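Local coordinates for protein ethyl acetate hydrolase (Pseudomonas veronii, PDB 5EFZ) that hydrolyses ethyl acetate to ethanol and acetate, a step in the breakdown of short-chain methyl ketones, as a homodimeric esterase of the alpha/beta-hydrolase superfamily, at residues K73-E76 with Q77-G81; E182-F185 with L186-E189; P230-R234 with T235-K239; Q247-D251 with G252-R256; D332-L335 with G336-G339. All blocks are in the same frame, centred on the assembly; numbering follows the deposited sequence.

Contact 1 of 5, residues K73-E76 with Q77-G81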
# COMPACT_ATOMS: atom_id res chain seq x y z
N LYS A 73 -21.57 1.66 -16.97
CA LYS A 73 -21.44 0.36 -17.63
C LYS A 73 -20.93 -0.69 -16.66
O LYS A 73 -21.44 -1.82 -16.63
CB LYS A 73 -20.50 0.42 -18.83
CG LYS A 73 -20.66 -0.76 -19.76
CD LYS A 73 -22.13 -0.78 -20.18
CE LYS A 73 -22.48 -1.89 -21.14
NZ LYS A 73 -23.92 -1.78 -21.51
N ALA A 74 -19.93 -0.31 -15.87
CA ALA A 74 -19.37 -1.23 -14.87
C ALA A 74 -20.40 -1.65 -13.83
O ALA A 74 -20.44 -2.82 -13.47
CB ALA A 74 -18.16 -0.61 -14.16
N MET A 75 -21.20 -0.71 -13.31
CA MET A 75 -22.18 -1.06 -12.28
C MET A 75 -23.19 -2.03 -12.87
O MET A 75 -23.65 -2.97 -12.20
CB MET A 75 -22.89 0.18 -11.72
CG MET A 75 -21.92 1.26 -11.23
SD MET A 75 -20.71 0.53 -10.07
CE MET A 75 -21.80 0.07 -8.72
N GLU A 76 -23.55 -1.79 -14.12
CA GLU A 76 -24.50 -2.65 -14.80
C GLU A 76 -23.97 -4.07 -14.99
O GLU A 76 -24.65 -5.04 -14.67
CB GLU A 76 -24.86 -2.06 -16.16
CG GLU A 76 -25.79 -2.94 -16.94
CD GLU A 76 -25.94 -2.50 -18.38
OE1 GLU A 76 -25.19 -1.59 -18.81
OE2 GLU A 76 -26.80 -3.07 -19.07
N GLN A 77 -22.77 -4.18 -15.56
CA GLN A 77 -22.18 -5.46 -15.86
C GLN A 77 -21.92 -6.33 -14.62
O GLN A 77 -22.06 -7.54 -14.67
CB GLN A 77 -20.86 -5.26 -16.63
CG GLN A 77 -21.08 -4.80 -18.06
CD GLN A 77 -19.79 -4.56 -18.81
OE1 GLN A 77 -18.76 -4.19 -18.21
NE2 GLN A 77 -19.82 -4.76 -20.12
N ILE A 78 -21.52 -5.70 -13.52
CA ILE A 78 -21.07 -6.48 -12.35
C ILE A 78 -22.22 -6.79 -11.39
O ILE A 78 -22.28 -7.88 -10.81
CB ILE A 78 -19.94 -5.73 -11.62
CG1 ILE A 78 -18.76 -5.51 -12.57
CG2 ILE A 78 -19.48 -6.49 -10.35
CD1 ILE A 78 -17.81 -4.43 -12.11
N TYR A 79 -23.18 -5.87 -11.27
CA TYR A 79 -24.14 -5.92 -10.16
C TYR A 79 -25.62 -6.06 -10.52
O TYR A 79 -26.42 -6.55 -9.71
CB TYR A 79 -23.98 -4.66 -9.29
CG TYR A 79 -22.61 -4.59 -8.67
CD1 TYR A 79 -22.28 -5.40 -7.61
CD2 TYR A 79 -21.65 -3.68 -9.14
CE1 TYR A 79 -21.01 -5.37 -7.03
CE2 TYR A 79 -20.37 -3.62 -8.56
CZ TYR A 79 -20.06 -4.47 -7.51
OH TYR A 79 -18.80 -4.44 -6.94
N ILE A 80 -26.01 -5.64 -11.72
CA ILE A 80 -27.44 -5.58 -12.05
C ILE A 80 -27.90 -6.77 -12.89
O ILE A 80 -27.24 -7.13 -13.86
CB ILE A 80 -27.77 -4.26 -12.79
CG1 ILE A 80 -27.43 -3.07 -11.88
CG2 ILE A 80 -29.25 -4.26 -13.27
CD1 ILE A 80 -27.58 -1.69 -12.58
N GLY A 81 -29.03 -7.39 -12.51
CA GLY A 81 -29.56 -8.47 -13.31
C GLY A 81 -30.69 -9.23 -12.63
O GLY A 81 -30.87 -9.17 -11.40
O HOH W 1 -25.69 -7.29 -15.82

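Contact 2 of 5, residues E182-F185 with L186-E189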
# COMPACT_ATOMS: atom_id res chain seq x y z
N GLU A 182 -6.49 10.69 6.41
CA GLU A 182 -5.23 11.29 5.95
C GLU A 182 -4.43 10.29 5.12
O GLU A 182 -3.78 10.66 4.13
CB GLU A 182 -4.39 11.79 7.13
CG GLU A 182 -4.93 13.03 7.86
CD GLU A 182 -3.90 13.61 8.85
OE1 GLU A 182 -3.67 12.99 9.93
OE2 GLU A 182 -3.31 14.67 8.55
N HIS A 183 -4.47 9.01 5.50
CA HIS A 183 -3.74 7.99 4.76
C HIS A 183 -4.32 7.84 3.35
O HIS A 183 -3.59 7.64 2.38
CB HIS A 183 -3.77 6.64 5.53
CG HIS A 183 -3.08 5.51 4.83
ND1 HIS A 183 -3.76 4.60 4.03
CD2 HIS A 183 -1.79 5.10 4.86
CE1 HIS A 183 -2.90 3.72 3.55
NE2 HIS A 183 -1.70 3.99 4.04
N ASP A 184 -5.65 7.90 3.24
CA ASP A 184 -6.26 7.72 1.92
C ASP A 184 -5.96 8.95 1.04
O ASP A 184 -5.73 8.83 -0.17
CB ASP A 184 -7.77 7.51 2.07
CG ASP A 184 -8.40 7.01 0.81
OD1 ASP A 184 -7.72 6.32 0.01
OD2 ASP A 184 -9.61 7.28 0.61
N PHE A 185 -5.96 10.12 1.67
CA PHE A 185 -5.60 11.35 0.98
C PHE A 185 -4.18 11.28 0.42
O PHE A 185 -3.93 11.67 -0.73
CB PHE A 185 -5.71 12.54 1.93
CG PHE A 185 -5.50 13.89 1.26
CD1 PHE A 185 -4.22 14.39 1.03
CD2 PHE A 185 -6.59 14.68 0.92
CE1 PHE A 185 -4.03 15.64 0.41
CE2 PHE A 185 -6.41 15.93 0.32
CZ PHE A 185 -5.13 16.40 0.06
N LEU A 186 -3.25 10.76 1.22
CA LEU A 186 -1.87 10.55 0.73
C LEU A 186 -1.79 9.57 -0.46
O LEU A 186 -1.07 9.80 -1.45
CB LEU A 186 -0.99 10.04 1.87
CG LEU A 186 0.44 9.66 1.45
CD1 LEU A 186 1.25 10.90 1.06
CD2 LEU A 186 1.12 8.93 2.62
N PHE A 187 -2.50 8.44 -0.35
CA PHE A 187 -2.56 7.50 -1.46
C PHE A 187 -3.01 8.19 -2.75
O PHE A 187 -2.40 8.04 -3.80
CB PHE A 187 -3.54 6.38 -1.11
CG PHE A 187 -3.84 5.45 -2.25
CD1 PHE A 187 -2.84 4.96 -3.07
CD2 PHE A 187 -5.15 4.98 -2.45
CE1 PHE A 187 -3.14 4.04 -4.12
CE2 PHE A 187 -5.46 4.09 -3.51
CZ PHE A 187 -4.46 3.62 -4.33
N THR A 188 -4.10 8.94 -2.65
CA THR A 188 -4.61 9.60 -3.85
C THR A 188 -3.67 10.71 -4.31
O THR A 188 -3.52 10.93 -5.50
CB THR A 188 -5.99 10.14 -3.59
OG1 THR A 188 -6.81 9.05 -3.08
CG2 THR A 188 -6.60 10.65 -4.92
N GLU A 189 -3.01 11.39 -3.38
CA GLU A 189 -1.98 12.37 -3.78
C GLU A 189 -0.87 11.70 -4.59
O GLU A 189 -0.40 12.24 -5.61
CB GLU A 189 -1.37 13.06 -2.56
CG GLU A 189 -0.21 13.99 -2.93
CD GLU A 189 0.16 14.93 -1.80
OE1 GLU A 189 1.31 14.87 -1.28
OE2 GLU A 189 -0.70 15.75 -1.44
O HOH W 2 -8.36 9.95 -1.03

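Contact 3 of 5, residues P230-R234 with T235-K239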
# COMPACT_ATOMS: atom_id res chain seq x y z
N PRO A 230 -1.90 -8.35 -0.51
CA PRO A 230 -0.79 -9.31 -0.60
C PRO A 230 -1.29 -10.77 -0.72
O PRO A 230 -0.69 -11.58 -1.43
CB PRO A 230 -0.03 -9.08 0.71
CG PRO A 230 -0.28 -7.59 1.00
CD PRO A 230 -1.72 -7.37 0.58
N GLU A 231 -2.38 -11.09 -0.03
CA GLU A 231 -2.94 -12.45 -0.11
C GLU A 231 -3.47 -12.80 -1.49
O GLU A 231 -3.37 -13.95 -1.93
CB GLU A 231 -4.08 -12.63 0.90
CG GLU A 231 -3.64 -13.04 2.28
CD GLU A 231 -2.88 -14.35 2.28
OE1 GLU A 231 -3.49 -15.44 2.40
OE2 GLU A 231 -1.65 -14.29 2.15
N PHE A 232 -4.08 -11.82 -2.15
CA PHE A 232 -4.53 -11.97 -3.55
C PHE A 232 -3.41 -12.57 -4.39
O PHE A 232 -3.60 -13.58 -5.12
CB PHE A 232 -4.96 -10.61 -4.10
CG PHE A 232 -5.43 -10.60 -5.56
CD1 PHE A 232 -6.75 -10.88 -5.88
CD2 PHE A 232 -4.56 -10.19 -6.58
CE1 PHE A 232 -7.23 -10.81 -7.24
CE2 PHE A 232 -5.00 -10.11 -7.90
CZ PHE A 232 -6.33 -10.43 -8.24
N PHE A 233 -2.25 -11.95 -4.30
CA PHE A 233 -1.10 -12.39 -5.09
C PHE A 233 -0.45 -13.62 -4.54
O PHE A 233 -0.04 -14.50 -5.30
CB PHE A 233 -0.07 -11.26 -5.23
CG PHE A 233 -0.63 -10.07 -5.97
CD1 PHE A 233 -0.89 -10.15 -7.34
CD2 PHE A 233 -0.93 -8.88 -5.31
CE1 PHE A 233 -1.41 -9.05 -8.03
CE2 PHE A 233 -1.49 -7.80 -5.99
CZ PHE A 233 -1.73 -7.89 -7.36
N ARG A 234 -0.34 -13.72 -3.21
CA ARG A 234 0.34 -14.86 -2.64
C ARG A 234 -0.37 -16.15 -3.03
O ARG A 234 0.29 -17.17 -3.26
CB ARG A 234 0.43 -14.77 -1.10
CG ARG A 234 1.16 -16.00 -0.51
CD ARG A 234 1.17 -16.03 1.02
NE ARG A 234 -0.13 -16.35 1.61
CZ ARG A 234 -0.61 -17.58 1.79
NH1 ARG A 234 0.10 -18.63 1.41
NH2 ARG A 234 -1.82 -17.76 2.33
N THR A 235 -1.69 -16.10 -3.08
CA THR A 235 -2.45 -17.33 -3.31
C THR A 235 -2.75 -17.52 -4.80
O THR A 235 -3.42 -18.48 -5.19
CB THR A 235 -3.77 -17.36 -2.53
OG1 THR A 235 -4.61 -16.28 -2.96
CG2 THR A 235 -3.51 -17.23 -1.02
N GLY A 236 -2.25 -16.62 -5.63
CA GLY A 236 -2.31 -16.81 -7.07
C GLY A 236 -3.65 -16.48 -7.72
O GLY A 236 -3.96 -17.02 -8.78
N ARG A 237 -4.39 -15.54 -7.14
CA ARG A 237 -5.67 -15.11 -7.70
C ARG A 237 -5.52 -14.56 -9.13
O ARG A 237 -6.39 -14.76 -9.98
CB ARG A 237 -6.35 -14.05 -6.82
CG ARG A 237 -7.00 -14.61 -5.57
CD ARG A 237 -8.34 -15.36 -5.90
NE ARG A 237 -9.32 -14.40 -6.41
CZ ARG A 237 -10.24 -14.66 -7.33
NH1 ARG A 237 -10.31 -15.87 -7.85
NH2 ARG A 237 -11.06 -13.70 -7.74
N HIS A 238 -4.41 -13.87 -9.39
CA HIS A 238 -4.16 -13.32 -10.71
C HIS A 238 -4.07 -14.45 -11.73
O HIS A 238 -4.56 -14.31 -12.86
CB HIS A 238 -2.90 -12.42 -10.69
CG HIS A 238 -1.66 -13.08 -10.14
ND1 HIS A 238 -1.60 -13.61 -8.87
CD2 HIS A 238 -0.42 -13.21 -10.66
CE1 HIS A 238 -0.38 -14.09 -8.64
NE2 HIS A 238 0.36 -13.85 -9.71
N LYS A 239 -3.51 -15.60 -11.32
CA LYS A 239 -3.43 -16.74 -12.21
C LYS A 239 -4.82 -17.35 -12.42
O LYS A 239 -5.18 -17.73 -13.54
CB LYS A 239 -2.45 -17.79 -11.66
CG LYS A 239 -1.04 -17.24 -11.54
CD LYS A 239 -0.08 -18.25 -10.95
CE LYS A 239 1.32 -17.65 -10.76
NZ LYS A 239 2.26 -18.68 -10.22

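Contact 4 of 5, residues Q247-D251 with G252-R256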
# COMPACT_ATOMS: atom_id res chain seq x y z
N GLN A 247 3.75 -9.80 -13.89
CA GLN A 247 4.00 -8.94 -15.05
C GLN A 247 2.81 -8.98 -16.02
O GLN A 247 2.36 -7.94 -16.48
CB GLN A 247 5.30 -9.33 -15.77
CG GLN A 247 5.71 -8.35 -16.88
CD GLN A 247 7.10 -8.61 -17.47
OE1 GLN A 247 7.83 -9.50 -17.03
NE2 GLN A 247 7.48 -7.80 -18.46
N MET A 248 2.27 -10.17 -16.30
CA MET A 248 1.15 -10.28 -17.24
C MET A 248 -0.12 -9.62 -16.69
O MET A 248 -0.90 -9.04 -17.45
CB MET A 248 0.86 -11.75 -17.58
CG MET A 248 1.84 -12.37 -18.58
SD MET A 248 2.15 -11.24 -19.96
CE MET A 248 3.88 -10.84 -19.73
N PHE A 249 -0.32 -9.72 -15.38
CA PHE A 249 -1.46 -9.08 -14.72
C PHE A 249 -1.36 -7.55 -14.74
O PHE A 249 -2.33 -6.84 -15.06
CB PHE A 249 -1.57 -9.58 -13.30
CG PHE A 249 -2.77 -9.06 -12.56
CD1 PHE A 249 -4.05 -9.51 -12.87
CD2 PHE A 249 -2.62 -8.11 -11.57
CE1 PHE A 249 -5.18 -9.01 -12.19
CE2 PHE A 249 -3.73 -7.62 -10.88
CZ PHE A 249 -5.00 -8.06 -11.20
N VAL A 250 -0.19 -7.03 -14.39
CA VAL A 250 0.02 -5.59 -14.43
C VAL A 250 -0.17 -5.07 -15.86
O VAL A 250 -0.89 -4.09 -16.07
CB VAL A 250 1.43 -5.23 -13.91
CG1 VAL A 250 1.74 -3.78 -14.17
CG2 VAL A 250 1.51 -5.54 -12.42
N ASP A 251 0.44 -5.73 -16.85
CA ASP A 251 0.34 -5.25 -18.22
C ASP A 251 -1.04 -5.50 -18.85
O ASP A 251 -1.59 -4.60 -19.49
CB ASP A 251 1.41 -5.90 -19.11
CG ASP A 251 2.82 -5.48 -18.73
OD1 ASP A 251 2.98 -4.56 -17.89
OD2 ASP A 251 3.76 -6.09 -19.26
N GLY A 252 -1.57 -6.70 -18.67
CA GLY A 252 -2.76 -7.12 -19.40
C GLY A 252 -4.08 -6.76 -18.77
O GLY A 252 -5.09 -6.69 -19.46
N PHE A 253 -4.09 -6.53 -17.47
CA PHE A 253 -5.30 -6.13 -16.76
C PHE A 253 -5.20 -4.64 -16.34
O PHE A 253 -6.03 -3.81 -16.74
CB PHE A 253 -5.50 -7.04 -15.52
CG PHE A 253 -6.82 -6.86 -14.80
CD1 PHE A 253 -7.08 -5.74 -14.05
CD2 PHE A 253 -7.78 -7.86 -14.84
CE1 PHE A 253 -8.30 -5.58 -13.38
CE2 PHE A 253 -9.00 -7.73 -14.17
CZ PHE A 253 -9.26 -6.58 -13.43
N MET A 254 -4.20 -4.31 -15.54
CA MET A 254 -4.20 -3.01 -14.86
C MET A 254 -3.77 -1.87 -15.78
O MET A 254 -4.44 -0.86 -15.84
CB MET A 254 -3.27 -3.06 -13.63
CG MET A 254 -3.69 -4.12 -12.55
SD MET A 254 -5.25 -3.64 -11.79
CE MET A 254 -4.84 -2.08 -11.02
N LYS A 255 -2.62 -2.00 -16.46
CA LYS A 255 -2.23 -0.95 -17.39
C LYS A 255 -3.28 -0.76 -18.49
O LYS A 255 -3.61 0.35 -18.87
CB LYS A 255 -0.87 -1.26 -18.02
CG LYS A 255 0.29 -1.13 -17.03
CD LYS A 255 1.65 -1.34 -17.69
CE LYS A 255 2.78 -1.18 -16.67
NZ LYS A 255 4.09 -1.42 -17.33
N ARG A 256 -3.81 -1.88 -18.98
CA ARG A 256 -4.79 -1.83 -20.06
C ARG A 256 -6.07 -1.10 -19.62
O ARG A 256 -6.68 -0.38 -20.42
CB ARG A 256 -5.10 -3.26 -20.54
CG ARG A 256 -6.12 -3.35 -21.66
CD ARG A 256 -6.25 -4.80 -22.20
NE ARG A 256 -5.02 -5.21 -22.87
CZ ARG A 256 -4.51 -6.45 -22.86
NH1 ARG A 256 -5.14 -7.44 -22.24
NH2 ARG A 256 -3.37 -6.70 -23.49

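Contact 5 of 5, residues D332-L335 with G336-G339. With ACT (acetate ion), chain O.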
# COMPACT_ATOMS: atom_id res chain seq x y z
N ASP A 332 -9.59 -10.33 -2.42
CA ASP A 332 -9.35 -9.49 -3.61
C ASP A 332 -9.24 -8.03 -3.20
O ASP A 332 -8.79 -7.19 -3.97
CB ASP A 332 -10.45 -9.64 -4.68
CG ASP A 332 -10.39 -10.98 -5.42
OD1 ASP A 332 -9.82 -11.96 -4.88
OD2 ASP A 332 -10.94 -11.07 -6.53
N GLY A 333 -9.63 -7.71 -1.98
CA GLY A 333 -9.40 -6.35 -1.49
C GLY A 333 -10.25 -5.34 -2.25
O GLY A 333 -11.32 -5.65 -2.80
N HIS A 334 -9.73 -4.11 -2.33
CA HIS A 334 -10.56 -3.04 -2.85
C HIS A 334 -11.13 -3.32 -4.24
O HIS A 334 -12.35 -3.09 -4.52
CB HIS A 334 -9.74 -1.75 -2.88
CG HIS A 334 -10.59 -0.55 -3.15
ND1 HIS A 334 -11.40 0.01 -2.19
CD2 HIS A 334 -10.78 0.17 -4.29
CE1 HIS A 334 -12.04 1.06 -2.71
NE2 HIS A 334 -11.68 1.18 -3.99
N LEU A 335 -10.28 -3.81 -5.15
CA LEU A 335 -10.73 -3.96 -6.54
C LEU A 335 -11.53 -5.24 -6.75
O LEU A 335 -11.93 -5.55 -7.88
CB LEU A 335 -9.54 -3.90 -7.50
CG LEU A 335 -8.95 -2.50 -7.57
CD1 LEU A 335 -7.69 -2.47 -8.45
CD2 LEU A 335 -10.01 -1.48 -8.05
N GLY A 336 -11.85 -5.95 -5.66
CA GLY A 336 -12.94 -6.92 -5.69
C GLY A 336 -14.24 -6.22 -6.11
O GLY A 336 -15.18 -6.88 -6.52
N LEU A 337 -14.28 -4.89 -6.06
CA LEU A 337 -15.44 -4.16 -6.58
C LEU A 337 -15.63 -4.42 -8.07
O LEU A 337 -16.74 -4.27 -8.59
CB LEU A 337 -15.31 -2.65 -6.34
CG LEU A 337 -15.48 -2.16 -4.90
CD1 LEU A 337 -15.06 -0.69 -4.80
CD2 LEU A 337 -16.94 -2.35 -4.43
N PHE A 338 -14.55 -4.77 -8.77
CA PHE A 338 -14.59 -5.00 -10.21
C PHE A 338 -15.26 -6.34 -10.57
O PHE A 338 -15.38 -6.69 -11.75
CB PHE A 338 -13.18 -4.96 -10.78
CG PHE A 338 -12.64 -3.55 -10.97
CD1 PHE A 338 -13.36 -2.44 -10.49
CD2 PHE A 338 -11.44 -3.34 -11.63
CE1 PHE A 338 -12.87 -1.13 -10.67
CE2 PHE A 338 -10.96 -2.04 -11.85
CZ PHE A 338 -11.67 -0.94 -11.36
N GLY A 339 -15.71 -7.08 -9.58
CA GLY A 339 -16.42 -8.32 -9.85
C GLY A 339 -15.55 -9.54 -10.13
O GLY A 339 -16.01 -10.50 -10.74
C ACT O . -12.90 3.59 -6.45
O ACT O . -12.13 3.34 -5.48
OXT ACT O . -13.74 4.54 -6.30
CH3 ACT O . -12.84 2.77 -7.69

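Contact 1 of 5, residues K73-E76 with Q77-G81
Met75 turns its chain the same way at all three torsions, starting with CG anti to its own carbonyl carbon (chi1 -53°), and the resulting curl carries the CE methyl to Tyr79, whose CG leaves CB in the same sense. Met75 CE meets the ring at Tyr79 CD2, 3.8 Å away, and SD stands obliquely to the ring at 5.5 Å from the Tyr79 centroid, a Met-aromatic contact. The neighbouring Ile78 lays CG2 over the centre of one face of that ring. Both segments belong to helix 72-79, the helix of the beta-alpha-beta unit formed with strands 61-65 and 92-96, and its backbone bonds show where it ends. Gln77 N reaches Lys73 O at 2.9 Å in a nearly straight bond (166°), whereas Ile80 N meets Glu76 O at 3.3 Å from above the carbonyl plane. Ile80 is the first residue to leave helical angles; a water there donates to both Glu76 O and Ile80 O, linking the chain that leaves the helix to its last turn. On the outer side, Lys73 NZ forms a salt bridge with Glu76 OE1 (3.0 Å), approaching from above the carboxylate plane, and also bonds to Gly23 O. The aliphatic part of Lys73 runs past the amide of Gln77, with Lys73 CG 4.0 Å from Gln77 CD. Ile80 turns its side chain to Ile93 and Val95 of strand 92-96.

Contact 2 of 5, residues E182-F185 with L186-E189
The Phe187 ring takes Asp184 OD1 at its edge, in the ring plane, with OD1 3.8 Å from Phe187 CD2. Carboxylate and ring are nearly coplanar (26° between planes), so the oxygen faces the weakly positive rim of C-H bonds and not the pi cloud. OD1 is buried and has no hydrogen-bond partner in the model, and the ring edge may ease this a little; the other oxygen, OD2, is held by Asn180 and Trp273. In the second pair, Phe185 CE1 lies 3.8 Å from Glu189 OE2, where the ring and carboxylate planes stand steeply to one another (72°). Glu189 reaches it with CG anti to the backbone N (chi1 175°) and an extended chain, while its OE1 forms a salt bridge with Lys221 of the second subunit. Regular i to i+4 bonds hold the turn; Glu189 N to Phe185 O is 2.8 Å, and Thr188 N to Asp184 O is 3.0 Å. A water joins Thr188 OG1, at 2.7 Å, to Asp184 O, the latter by a weak bond. This first part of helix 182-196 lies close to the active site, with the Asp184 side chain about 7 Å from that of Ser151. Thr188 packs on helix 263-274, Phe187 turns a T-shaped contact to Trp223, and His183 NE2 bonds to Leu225 O of the second subunit, which places the helix between the body of its own chain and the dimer interface.

Contact 3 of 5, residues P230-R234 with T235-K239
A Schellman motif at Gly236 ends helix 230-234: Arg237 N bonds to Phe232 O at 2.9 Å, and Gly236 N returns to Phe233 O at 3.1 Å, from well above the carbonyl plane. Gly236 makes the reversal with a positive phi of 80°. Just before it, Thr235 holds Glu231 O twice, through N at 3.0 Å and OG1 at 2.8 Å, from opposite faces of the carbonyl plane; OG1 can do so because it sits between its own backbone N and carbonyl carbon (chi1 62°). Thr235 CG2 rests over one face of the Arg234 guanidinium, whose edge grips Glu231 side-on, NE and NH2 each meeting the syn lone pair of one oxygen. On the inner side, Arg237 CB lies over the face of Phe232, 3.6 Å from the ring centroid, a CH-pi contact. Phe233 turns its edge to the His238 face in a T-shaped pair with centroids 5.5 Å apart. His238 NE2 bonds to Glu182 OE1 of the second subunit, while its ND1 is buried without a partner in the model. Gly236 also stands at the N-cap of helix 237-240, so one glycine serves a tight helix-to-helix turn, the Schellman C-cap running directly into the next helix.

Contact 4 of 5, residues Q247-D251 with G252-R256
Phe249 and Phe253 lie side by side and point the same way, their planes 26° apart but slid so far that the rings barely overlap. The centroids are 5.1 Å apart; the touching atom is Phe249 CE1, set over one face of Phe253 and 3.8 Å from its CG. Both side chains leave the backbone with CG anti to N (chi1 -176° for Phe249), which keeps them alongside one another. Met254 meets Phe249 at another ring atom, its CG 3.9 Å from Phe249 CE2, and SD stands obliquely to the ring in a Met-aromatic contact. Further rings complete the surroundings, Trp228 and Phe243 each meeting Phe249 edge-to-face. The backbone beneath these side chains is not a regular alpha-helix. Helix 246-258 widens into a pi-type turn at 252-255, where Lys255 N bonds to Val250 O at 2.7 Å, five residues back and almost straight (173°). Phe249 O takes two donors, Phe253 N at 3.0 Å and Met254 N at 3.2 Å, the latter nearly in line with the carbonyl, as the chain passes from i+4 to i+5 bonding. On the outer side Lys255 extends alongside Asp251, its CE against Val250 CG1, and NZ reaches Asp251 OD1 at 3.4 Å. That salt bridge is weak, and the ion pair of NZ with Glu217 is long and weak too. The chemistry is therefore lopsided: an aromatic and sulfur side held by dispersion, and a charged side where neither of these two ion pairs is a tight, directed bond.

Contact 5 of 5, residues D332-L335 with G336-G339
Leu337 CD1 lies over one face of the His334 imidazole, 4.2 Å from the ring centroid and offset toward the rim, while an acetate ion sits at the ring's edge. His334 is the inferred histidine of the Ser-His-Asp catalytic triad of this alpha/beta hydrolase. Its NE2 donates to acetate O at 2.7 Å in a fairly straight bond (161°). The acetate, probably from the crystallisation liquor, is also bonded to Ser151 OG and to the backbone N of Tyr68 and Met152, a setting consistent with an oxyanion hole. On the other side of the imidazole, ND1 bonds to Asp305 OD2, which fixes the ring's rotation. Behind this first shell the loop winds through a short 3-10 segment. Gly336 N bonds to Gly333 O at 2.9 Å and Phe338 N to Leu335 O at 2.9 Å, both donors lying well above the carbonyl planes, in keeping with the tight i to i+3 turns. Gly336 CA also packs against Asp332 CB (3.8 Å). Further along the loop, Leu335 and Phe338 run alongside each other, and Leu335 CD2 sits over the Phe338 ring face, 3.9 Å from its centroid and 15° off the normal.

Contact 5 carries the inferred catalytic histidine, and three of the other contacts touch it. Contact 1 reaches it through Tyr79 OH, in a weak hydrogen bond to Leu337 O (2.6 Å), and through Ile78 CD1, 3.3 Å from Phe338 O. Contact 3 is fixed to it by the salt bridge from Arg237 NH2 to Asp332 OD2 (2.9 Å). Contact 4 adds Met254 CE, 3.9 Å from Leu335 CD1, and also packs on contact 3, with Phe249 CD1 3.8 Å from His238 CB. Contact 2 stays apart, about 7 Å from contact 5 between nearest atoms, yet it flanks the same active site. Contacts 2 and 3 both meet the second subunit.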